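Local coordinates for protein alpha-L-rhamnosidase (Aspergillus terreus, PDB 6GSZ) that probably hydrolyses terminal non-reducing alpha-L-rhamnose residues in alpha-L-rhamnosides, at residues A[664-669]-A[706-711]; A[713-718]-A[768-773]. All blocks are in the same frame, centred on the assembly; numbering follows the deposited sequence.

Contact 1. Residues A[664-669]-A[706-711]. With CA (calcium ion), chain Q; MAN (alpha-D-mannopyranose), chain C.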
ATOM      1  N   TYR A 664       2.517  13.022 -23.529  1.00 13.57           N
ATOM      2  CA  TYR A 664       3.085  13.111 -22.183  1.00 12.36           C
ATOM      3  C   TYR A 664       4.584  12.777 -22.201  1.00 11.81           C
ATOM      4  O   TYR A 664       5.376  13.341 -21.410  1.00 13.88           O
ATOM      5  CB  TYR A 664       2.358  12.160 -21.228  1.00 13.50           C
ATOM      6  CG  TYR A 664       2.615  12.488 -19.791  1.00 15.76           C
ATOM      7  CD1 TYR A 664       2.078  13.622 -19.230  1.00 17.45           C
ATOM      8  CD2 TYR A 664       3.462  11.707 -19.023  1.00 18.00           C
ATOM      9  CE1 TYR A 664       2.363  13.973 -17.923  1.00 18.11           C
ATOM     10  CE2 TYR A 664       3.757  12.040 -17.714  1.00 18.94           C
ATOM     11  CZ  TYR A 664       3.181  13.172 -17.158  1.00 17.33           C
ATOM     12  OH  TYR A 664       3.453  13.567 -15.892  1.00 21.44           O
ATOM     13  N   PHE A 665       4.973  11.828 -23.072  1.00 12.48           N
ATOM     14  CA  PHE A 665       6.346  11.354 -23.148  1.00 13.43           C
ATOM     15  C   PHE A 665       7.218  12.185 -24.112  1.00 13.55           C
ATOM     16  O   PHE A 665       8.406  11.891 -24.271  1.00 14.25           O
ATOM     17  CB  PHE A 665       6.383   9.864 -23.508  1.00 13.56           C
ATOM     18  CG  PHE A 665       5.711   8.913 -22.529  1.00 13.64           C
ATOM     19  CD1 PHE A 665       5.526   9.214 -21.189  1.00 13.09           C
ATOM     20  CD2 PHE A 665       5.250   7.703 -22.995  1.00 13.79           C
ATOM     21  CE1 PHE A 665       4.917   8.309 -20.328  1.00 13.90           C
ATOM     22  CE2 PHE A 665       4.622   6.806 -22.153  1.00 14.19           C
ATOM     23  CZ  PHE A 665       4.455   7.119 -20.827  1.00 15.00           C
ATOM     24  N   ASP A 666       6.621  13.205 -24.741  1.00 13.70           N
ATOM     25  CA  ASP A 666       7.338  14.201 -25.589  1.00 15.16           C
ATOM     26  C   ASP A 666       8.029  13.499 -26.773  1.00 14.73           C
ATOM     27  O   ASP A 666       9.228  13.659 -27.024  1.00 16.42           O
ATOM     28  CB  ASP A 666       8.316  15.042 -24.760  1.00 16.22           C
ATOM     29  CG  ASP A 666       7.669  15.924 -23.718  1.00 20.37           C
ATOM     30  OD1 ASP A 666       6.717  16.656 -24.071  1.00 28.12           O
ATOM     31  OD2 ASP A 666       8.154  15.921 -22.570  1.00 37.08           O
ATOM     32  N   LEU A 667       7.244  12.734 -27.545  1.00 13.17           N
ATOM     33  CA  LEU A 667       7.784  11.892 -28.613  1.00 13.33           C
ATOM     34  C   LEU A 667       7.524  12.452 -30.027  1.00 15.89           C
ATOM     35  O   LEU A 667       7.946  11.834 -30.984  1.00 14.76           O
ATOM     36  CB  LEU A 667       7.180  10.478 -28.509  1.00 14.31           C
ATOM     37  CG  LEU A 667       7.462   9.770 -27.182  1.00 15.06           C
ATOM     38  CD1 LEU A 667       6.885   8.365 -27.166  1.00 15.75           C
ATOM     39  CD2 LEU A 667       8.953   9.724 -26.899  1.00 13.85           C
ATOM     40  N   PHE A 668       6.872  13.618 -30.145  1.00 15.45           N
ATOM     41  CA  PHE A 668       6.649  14.236 -31.469  1.00 16.41           C
ATOM     42  C   PHE A 668       7.943  14.909 -31.897  1.00 16.33           C
ATOM     43  O   PHE A 668       8.746  15.313 -31.059  1.00 17.24           O
ATOM     44  CB  PHE A 668       5.478  15.227 -31.442  1.00 15.62           C
ATOM     45  CG  PHE A 668       4.138  14.550 -31.381  1.00 15.83           C
ATOM     46  CD1 PHE A 668       3.499  14.121 -32.530  1.00 16.56           C
ATOM     47  CD2 PHE A 668       3.544  14.275 -30.155  1.00 16.55           C
ATOM     48  CE1 PHE A 668       2.301  13.424 -32.461  1.00 17.52           C
ATOM     49  CE2 PHE A 668       2.341  13.593 -30.104  1.00 17.12           C
ATOM     50  CZ  PHE A 668       1.703  13.205 -31.251  1.00 17.70           C
ATOM     51  N   PRO A 669       8.200  15.014 -33.209  1.00 17.51           N
ATOM     52  CA  PRO A 669       9.434  15.644 -33.680  1.00 17.78           C
ATOM     53  C   PRO A 669       9.512  17.167 -33.545  1.00 17.64           C
ATOM     54  O   PRO A 669      10.577  17.713 -33.749  1.00 22.03           O
ATOM     55  CB  PRO A 669       9.499  15.221 -35.151  1.00 19.03           C
ATOM     56  CG  PRO A 669       8.090  14.962 -35.558  1.00 22.10           C
ATOM     57  CD  PRO A 669       7.385  14.459 -34.303  1.00 17.93           C
ATOM     58  N   LEU A 706      -3.496  16.534 -20.627  1.00 13.63           N
ATOM     59  CA  LEU A 706      -4.324  17.633 -21.080  1.00 14.54           C
ATOM     60  C   LEU A 706      -3.877  18.921 -20.394  1.00 14.58           C
ATOM     61  O   LEU A 706      -3.742  19.977 -21.051  1.00 14.84           O
ATOM     62  CB  LEU A 706      -5.808  17.320 -20.832  1.00 15.27           C
ATOM     63  CG  LEU A 706      -6.391  16.275 -21.774  1.00 16.28           C
ATOM     64  CD1 LEU A 706      -7.678  15.718 -21.197  1.00 19.10           C
ATOM     65  CD2 LEU A 706      -6.631  16.866 -23.151  1.00 18.15           C
ATOM     66  N   SER A 707      -3.608  18.887 -19.100  1.00 14.25           N
ATOM     67  CA  SER A 707      -3.156  20.083 -18.378  1.00 14.46           C
ATOM     68  C   SER A 707      -1.786  20.553 -18.887  1.00 14.37           C
ATOM     69  O   SER A 707      -1.547  21.757 -18.981  1.00 15.64           O
ATOM     70  CB  SER A 707      -3.126  19.831 -16.886  1.00 14.41           C
ATOM     71  OG  SER A 707      -4.445  19.616 -16.402  1.00 15.43           O
ATOM     72  N   LYS A 708      -0.885  19.645 -19.255  1.00 15.48           N
ATOM     73  CA  LYS A 708       0.447  19.973 -19.775  1.00 15.94           C
ATOM     74  C   LYS A 708       0.309  20.884 -21.004  1.00 17.19           C
ATOM     75  O   LYS A 708       1.156  21.776 -21.206  1.00 18.86           O
ATOM     76  CB  LYS A 708       1.182  18.680 -20.147  1.00 17.23           C
ATOM     77  CG  LYS A 708       2.529  18.840 -20.843  1.00 18.77           C
ATOM     78  CD  LYS A 708       3.203  17.503 -21.058  1.00 22.21           C
ATOM     79  CE  LYS A 708       4.549  17.607 -21.751  1.00 24.99           C
ATOM     80  NZ  LYS A 708       5.303  16.341 -21.620  1.00 30.12           N
ATOM     81  N   TYR A 709      -0.776  20.714 -21.772  1.00 15.09           N
ATOM     82  CA  TYR A 709      -1.028  21.470 -23.023  0.50 15.98           C
ATOM     83  C   TYR A 709      -2.107  22.535 -22.864  1.00 17.56           C
ATOM     84  O   TYR A 709      -2.628  23.073 -23.878  1.00 21.63           O
ATOM     85  CB  TYR A 709      -1.360  20.492 -24.150  0.50 17.54           C
ATOM     86  CG  TYR A 709      -0.069  20.014 -24.725  0.50 17.64           C
ATOM     87  CD1 TYR A 709       0.637  20.820 -25.596  0.50 19.82           C
ATOM     88  CD2 TYR A 709       0.528  18.862 -24.260  0.50 18.92           C
ATOM     89  CE1 TYR A 709       1.875  20.441 -26.079  0.50 19.57           C
ATOM     90  CE2 TYR A 709       1.766  18.468 -24.724  0.50 17.27           C
ATOM     91  CZ  TYR A 709       2.434  19.256 -25.643  0.50 17.99           C
ATOM     92  OH  TYR A 709       3.656  18.872 -26.067  0.50 18.58           O
ATOM     93  N   GLY A 710      -2.397  22.903 -21.608  1.00 17.25           N
ATOM     94  CA  GLY A 710      -3.308  24.019 -21.326  1.00 18.71           C
ATOM     95  C   GLY A 710      -4.769  23.685 -21.528  1.00 18.66           C
ATOM     96  O   GLY A 710      -5.618  24.590 -21.667  1.00 20.74           O
ATOM     97  N   GLU A 711      -5.081  22.378 -21.500  1.00 16.27           N
ATOM     98  CA  GLU A 711      -6.435  21.928 -21.780  1.00 17.08           C
ATOM     99  C   GLU A 711      -7.107  21.361 -20.520  1.00 15.87           C
ATOM    100  O   GLU A 711      -7.866  20.383 -20.614  1.00 15.44           O
ATOM    101  CB  GLU A 711      -6.409  20.912 -22.910  1.00 17.12           C
ATOM    102  CG  GLU A 711      -5.784  21.436 -24.189  1.00 18.08           C
ATOM    103  CD  GLU A 711      -6.626  22.400 -24.998  1.00 22.61           C
ATOM    104  OE1 GLU A 711      -7.838  22.560 -24.680  1.00 22.22           O
ATOM    105  OE2 GLU A 711      -6.070  22.954 -25.985  1.00 24.12           O
TER
HETATM  106 CA    CA Q 935      11.516  14.048 -26.833  0.50 32.59          CA
HETATM  107  C1  MAN C   5      11.739  18.535 -25.958  0.70 36.65           C
HETATM  108  C2  MAN C   5      12.239  17.114 -26.300  0.70 36.99           C
HETATM  109  C3  MAN C   5      12.105  16.977 -27.845  0.70 41.05           C
HETATM  110  C4  MAN C   5      10.714  17.411 -28.368  0.70 40.35           C
HETATM  111  C5  MAN C   5      10.346  18.811 -27.859  0.70 40.56           C
HETATM  112  C6  MAN C   5       8.979  19.313 -28.350  0.70 43.94           C
HETATM  113  O2  MAN C   5      11.632  16.008 -25.504  0.70 35.22           O
HETATM  114  O3  MAN C   5      12.464  15.631 -28.254  0.70 40.95           O
HETATM  115  O4  MAN C   5      10.649  17.497 -29.806  0.70 47.78           O
HETATM  116  O5  MAN C   5      10.398  18.775 -26.434  0.70 37.36           O
HETATM  117  O6  MAN C   5       7.951  18.327 -28.173  0.70 53.21           O
HETATM  118  O   HOH W   1       5.360  15.392 -19.262  1.00 43.47           O
HETATM  119  O   HOH W   2      10.977  13.150 -24.764  1.00 28.43           O
HETATM  120  O   HOH W   3       4.691  16.587 -25.993  0.50 19.57           O
HETATM  121  O   HOH W   4      10.632  14.030 -29.438  1.00 27.26           O
HETATM  122  O   HOH W   5      13.628  14.322 -25.603  1.00 45.06           O
HETATM  123  O   HOH W   6      12.690  12.472 -27.430  1.00 44.32           O
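K708 reaches across from the end of helix 699-708 to the carboxylate of D666, forming a salt bridge in which NZ lies 2.8 Å from OD1. OD2 also comes within 3.0 Å of NZ, so the ammonium faces both oxygens, although each hydrogen bond is weak. A third weak bond joins K708 NZ to the backbone Y664 O, at 3.0 Å. Water 1 donates to Y664 O and rests above the middle of the Y664 ring, but its contact with K708 NZ is unusually short, so a bridge there is uncertain; the lysine charge itself is too far from that ring for more than a slight cation-pi attraction. Lysine suits the place because its long chain, fully extended here with CG anti to the backbone N (chi1 174°), carries a charge across the gap to the D666 carboxylate. The carbonyls of Y664 and L663, both near the C-terminus of helix 656-664, probably favour a positive charge here.

D666 closes that helix in a Schellman motif with positive phi, a conformation aspartate tolerates better than most residues. Its CG stands anti to its own carbonyl carbon (chi1 -65°), which parts the two polar groups: the carboxylate takes the lysine, while D666 O binds the calcium ion at 2.3 Å. Mannose O2 and O3, from a glycan attached to the protein, and four waters complete the metal's shell. Mannose O4 also donates to F668 O, 3.2 Å away.

Helix 699-708 ends in a Schellman motif of its own, G710 being the positive-phi residue. Y664 packs on helix 699-708 and bonds R479 through OH, F668 rests on helices 656-664 and 671-687, and Y709 lies against those same two helices.

Contact 2. Residues A[713-718]-A[768-773]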
ATOM      1  N   ASP A 713      -9.626  22.586 -18.952  1.00 17.74           N
ATOM      2  CA  ASP A 713     -11.099  22.685 -19.057  1.00 18.90           C
ATOM      3  C   ASP A 713     -11.684  21.426 -19.703  1.00 17.46           C
ATOM      4  O   ASP A 713     -12.719  20.927 -19.251  1.00 19.09           O
ATOM      5  CB  ASP A 713     -11.511  23.926 -19.861  1.00 20.39           C
ATOM      6  CG  ASP A 713     -11.310  25.191 -19.072  1.00 28.44           C
ATOM      7  OD1 ASP A 713     -11.470  25.197 -17.832  1.00 30.49           O
ATOM      8  OD2 ASP A 713     -11.015  26.193 -19.730  1.00 37.76           O
ATOM      9  N   ALA A 714     -11.008  20.878 -20.716  1.00 17.19           N
ATOM     10  CA  ALA A 714     -11.452  19.632 -21.337  1.00 17.01           C
ATOM     11  C   ALA A 714     -11.469  18.490 -20.311  1.00 16.40           C
ATOM     12  O   ALA A 714     -12.385  17.695 -20.297  1.00 17.10           O
ATOM     13  CB  ALA A 714     -10.581  19.277 -22.527  1.00 18.48           C
ATOM     14  N   PHE A 715     -10.449  18.428 -19.463  1.00 14.86           N
ATOM     15  CA  PHE A 715     -10.390  17.328 -18.495  1.00 14.55           C
ATOM     16  C   PHE A 715     -11.475  17.531 -17.444  1.00 14.88           C
ATOM     17  O   PHE A 715     -12.079  16.564 -16.989  1.00 15.46           O
ATOM     18  CB  PHE A 715      -9.009  17.143 -17.851  1.00 13.94           C
ATOM     19  CG  PHE A 715      -8.943  15.814 -17.131  1.00 14.57           C
ATOM     20  CD1 PHE A 715      -8.971  14.640 -17.869  1.00 14.67           C
ATOM     21  CD2 PHE A 715      -8.903  15.737 -15.756  1.00 14.50           C
ATOM     22  CE1 PHE A 715      -8.954  13.409 -17.222  1.00 14.99           C
ATOM     23  CE2 PHE A 715      -8.838  14.504 -15.107  1.00 15.16           C
ATOM     24  CZ  PHE A 715      -8.858  13.347 -15.851  1.00 16.24           C
ATOM     25  N   TYR A 716     -11.676  18.780 -16.997  1.00 15.60           N
ATOM     26  CA  TYR A 716     -12.763  19.046 -16.056  1.00 14.78           C
ATOM     27  C   TYR A 716     -14.090  18.516 -16.634  1.00 17.04           C
ATOM     28  O   TYR A 716     -14.949  17.999 -15.883  1.00 17.26           O
ATOM     29  CB  TYR A 716     -12.863  20.537 -15.718  1.00 14.82           C
ATOM     30  CG  TYR A 716     -12.072  21.007 -14.520  1.00 14.10           C
ATOM     31  CD1 TYR A 716     -12.345  20.577 -13.224  1.00 15.88           C
ATOM     32  CD2 TYR A 716     -11.075  21.945 -14.667  1.00 14.64           C
ATOM     33  CE1 TYR A 716     -11.634  21.059 -12.132  1.00 16.41           C
ATOM     34  CE2 TYR A 716     -10.371  22.457 -13.580  1.00 16.69           C
ATOM     35  CZ  TYR A 716     -10.659  22.036 -12.301  1.00 15.21           C
ATOM     36  OH  TYR A 716      -9.985  22.546 -11.223  1.00 17.65           O
ATOM     37  N   SER A 717     -14.297  18.709 -17.943  1.00 16.06           N
ATOM     38  CA  SER A 717     -15.549  18.249 -18.563  1.00 16.77           C
ATOM     39  C   SER A 717     -15.623  16.719 -18.518  1.00 17.51           C
ATOM     40  O   SER A 717     -16.695  16.184 -18.281  1.00 18.85           O
ATOM     41  CB  SER A 717     -15.710  18.787 -19.951  1.00 17.77           C
ATOM     42  OG  SER A 717     -15.856  20.199 -19.918  1.00 21.55           O
ATOM     43  N   MET A 718     -14.483  16.033 -18.746  1.00 16.04           N
ATOM     44  CA  MET A 718     -14.449  14.574 -18.575  1.00 15.06           C
ATOM     45  C   MET A 718     -14.753  14.195 -17.123  1.00 15.19           C
ATOM     46  O   MET A 718     -15.546  13.265 -16.860  1.00 16.89           O
ATOM     47  CB  MET A 718     -13.073  14.011 -18.941  1.00 16.34           C
ATOM     48  CG  MET A 718     -12.664  14.288 -20.364  1.00 15.93           C
ATOM     49  SD  MET A 718     -11.193  13.361 -20.855  1.00 17.00           S
ATOM     50  CE  MET A 718     -11.921  11.757 -21.067  1.00 17.81           C
ATOM     51  N   GLY A 768      -6.764  10.453  -9.000  1.00 12.40           N
ATOM     52  CA  GLY A 768      -6.592  11.161  -7.758  1.00 11.37           C
ATOM     53  C   GLY A 768      -5.456  12.168  -7.827  1.00 11.05           C
ATOM     54  O   GLY A 768      -5.543  13.269  -7.244  1.00 11.97           O
ATOM     55  N   SER A 769      -4.361  11.805  -8.491  1.00 11.27           N
ATOM     56  CA  SER A 769      -3.217  12.729  -8.596  1.00 11.43           C
ATOM     57  C   SER A 769      -3.584  14.026  -9.299  1.00 10.99           C
ATOM     58  O   SER A 769      -2.964  15.045  -9.018  1.00 12.40           O
ATOM     59  CB  SER A 769      -2.016  12.091  -9.258  1.00 11.76           C
ATOM     60  OG  SER A 769      -2.277  11.703 -10.583  1.00 12.77           O
ATOM     61  N   TRP A 770      -4.538  13.964 -10.229  1.00 11.07           N
ATOM     62  CA  TRP A 770      -4.978  15.193 -10.903  1.00 11.47           C
ATOM     63  C   TRP A 770      -5.774  16.053  -9.915  1.00 12.85           C
ATOM     64  O   TRP A 770      -5.670  17.299  -9.903  1.00 13.28           O
ATOM     65  CB  TRP A 770      -5.791  14.884 -12.163  1.00 11.42           C
ATOM     66  CG  TRP A 770      -5.942  16.047 -13.093  1.00 13.39           C
ATOM     67  CD1 TRP A 770      -5.064  16.385 -14.070  1.00 12.88           C
ATOM     68  CD2 TRP A 770      -7.051  16.951 -13.173  1.00 14.09           C
ATOM     69  NE1 TRP A 770      -5.520  17.491 -14.722  1.00 14.43           N
ATOM     70  CE2 TRP A 770      -6.713  17.885 -14.180  1.00 12.81           C
ATOM     71  CE3 TRP A 770      -8.253  17.119 -12.474  1.00 14.86           C
ATOM     72  CZ2 TRP A 770      -7.564  18.927 -14.535  1.00 15.72           C
ATOM     73  CZ3 TRP A 770      -9.087  18.156 -12.829  1.00 16.90           C
ATOM     74  CH2 TRP A 770      -8.749  19.040 -13.852  1.00 15.82           C
ATOM     75  N   LEU A 771      -6.616  15.432  -9.095  1.00 12.30           N
ATOM     76  CA  LEU A 771      -7.314  16.169  -8.035  1.00 12.50           C
ATOM     77  C   LEU A 771      -6.304  16.865  -7.117  1.00 12.39           C
ATOM     78  O   LEU A 771      -6.429  18.046  -6.785  1.00 13.99           O
ATOM     79  CB  LEU A 771      -8.204  15.237  -7.219  1.00 12.99           C
ATOM     80  CG  LEU A 771      -9.208  14.377  -7.986  1.00 16.53           C
ATOM     81  CD1 LEU A 771     -10.059  13.548  -7.028  1.00 15.76           C
ATOM     82  CD2 LEU A 771     -10.090  15.080  -8.945  1.00 18.25           C
ATOM     83  N   HIS A 772      -5.249  16.156  -6.756  1.00 12.12           N
ATOM     84  CA  HIS A 772      -4.272  16.680  -5.815  1.00 12.59           C
ATOM     85  C   HIS A 772      -3.478  17.824  -6.457  1.00 11.72           C
ATOM     86  O   HIS A 772      -3.192  18.842  -5.771  1.00 13.35           O
ATOM     87  CB  HIS A 772      -3.297  15.586  -5.331  1.00 12.63           C
ATOM     88  CG  HIS A 772      -3.940  14.382  -4.713  1.00 11.80           C
ATOM     89  ND1 HIS A 772      -3.353  13.142  -4.826  1.00 11.88           N
ATOM     90  CD2 HIS A 772      -5.078  14.230  -3.995  1.00 12.44           C
ATOM     91  CE1 HIS A 772      -4.126  12.283  -4.171  1.00 13.15           C
ATOM     92  NE2 HIS A 772      -5.190  12.917  -3.648  1.00 12.45           N
ATOM     93  N   GLU A 773      -2.964  17.560  -7.669  1.00 11.76           N
ATOM     94  CA  GLU A 773      -1.923  18.430  -8.255  1.00 11.96           C
ATOM     95  C   GLU A 773      -2.493  19.600  -9.064  1.00 13.32           C
ATOM     96  O   GLU A 773      -1.810  20.610  -9.206  1.00 14.80           O
ATOM     97  CB  GLU A 773      -1.003  17.649  -9.192  1.00 13.43           C
ATOM     98  CG  GLU A 773      -0.260  16.510  -8.497  1.00 14.52           C
ATOM     99  CD  GLU A 773       0.745  15.802  -9.396  1.00 16.88           C
ATOM    100  OE1 GLU A 773       1.030  16.306 -10.518  1.00 19.14           O
ATOM    101  OE2 GLU A 773       1.183  14.703  -9.011  1.00 20.10           O
TER
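Between segments 713-718 and 768-773 the nearest CA atoms are those of F715 and W770, 9.6 Å apart. No hydrogen bond joins the two segments: at this spacing the gap is filled by large aromatic side chains. Segment 713-718 is regular helix, whereas 768-773 widens into a pi-type turn at 771-773.

The indole of W770 fills the space between two rings of the other helix, and its breadth lets it meet both at once. F715 presents an edge to the indole face: its CD2 sits over the middle of the bicycle and approaches W770 CD2 to 3.4 Å. The planes meet at 64°, a tilted edge-to-face stack, and the two side chains run past each other in opposite directions. Both have CG anti to the backbone N (chi1 -167° for F715), which sends each ring out toward the facing helix. With Y716 the roles change, since the tryptophan now supplies the edge. Its CH2 stands 3.6 Å above the centre of the tyrosine ring, nearly equidistant from the ring carbons, and the planes are turned 79° apart in a T-shaped pair.

The polar groups of these buried rings find partners beyond the cluster. Tyrosine suits its site because Y716 OH can bond V793 O, and W770 NE1 bonds S707 OG. F715, wholly apolar, also packs on L706 and meets the ring of W727.

Such an aromatic cluster between helices belongs to the interior of the six-hairpin glycosidase domain, the (alpha/alpha)6-barrel type of catalytic domain found in this family.

Contacts 1 and 2 lie in series along the chain, their centres 15 Å apart; segment 706-711 begins at the end of helix 699-708, and segment 713-718 lies on the next helix, 712-719. They also touch: S707 OG lies 2.9 Å from W770 NE1, a probable hydrogen bond, and L706 CD1 packs 3.7 Å from F715 CD1. The pair thus leads from a surface where calcium and a mannose of an attached glycan meet the chain to a buried aromatic cluster at contact 2. Both reach R479, which bonds Y664 OH from contact 1 and makes a salt bridge with E773 from contact 2. R479 stands on helix 471-484, which also carries D473 of the glucose-binding pocket; neither contact contains a residue of that pocket.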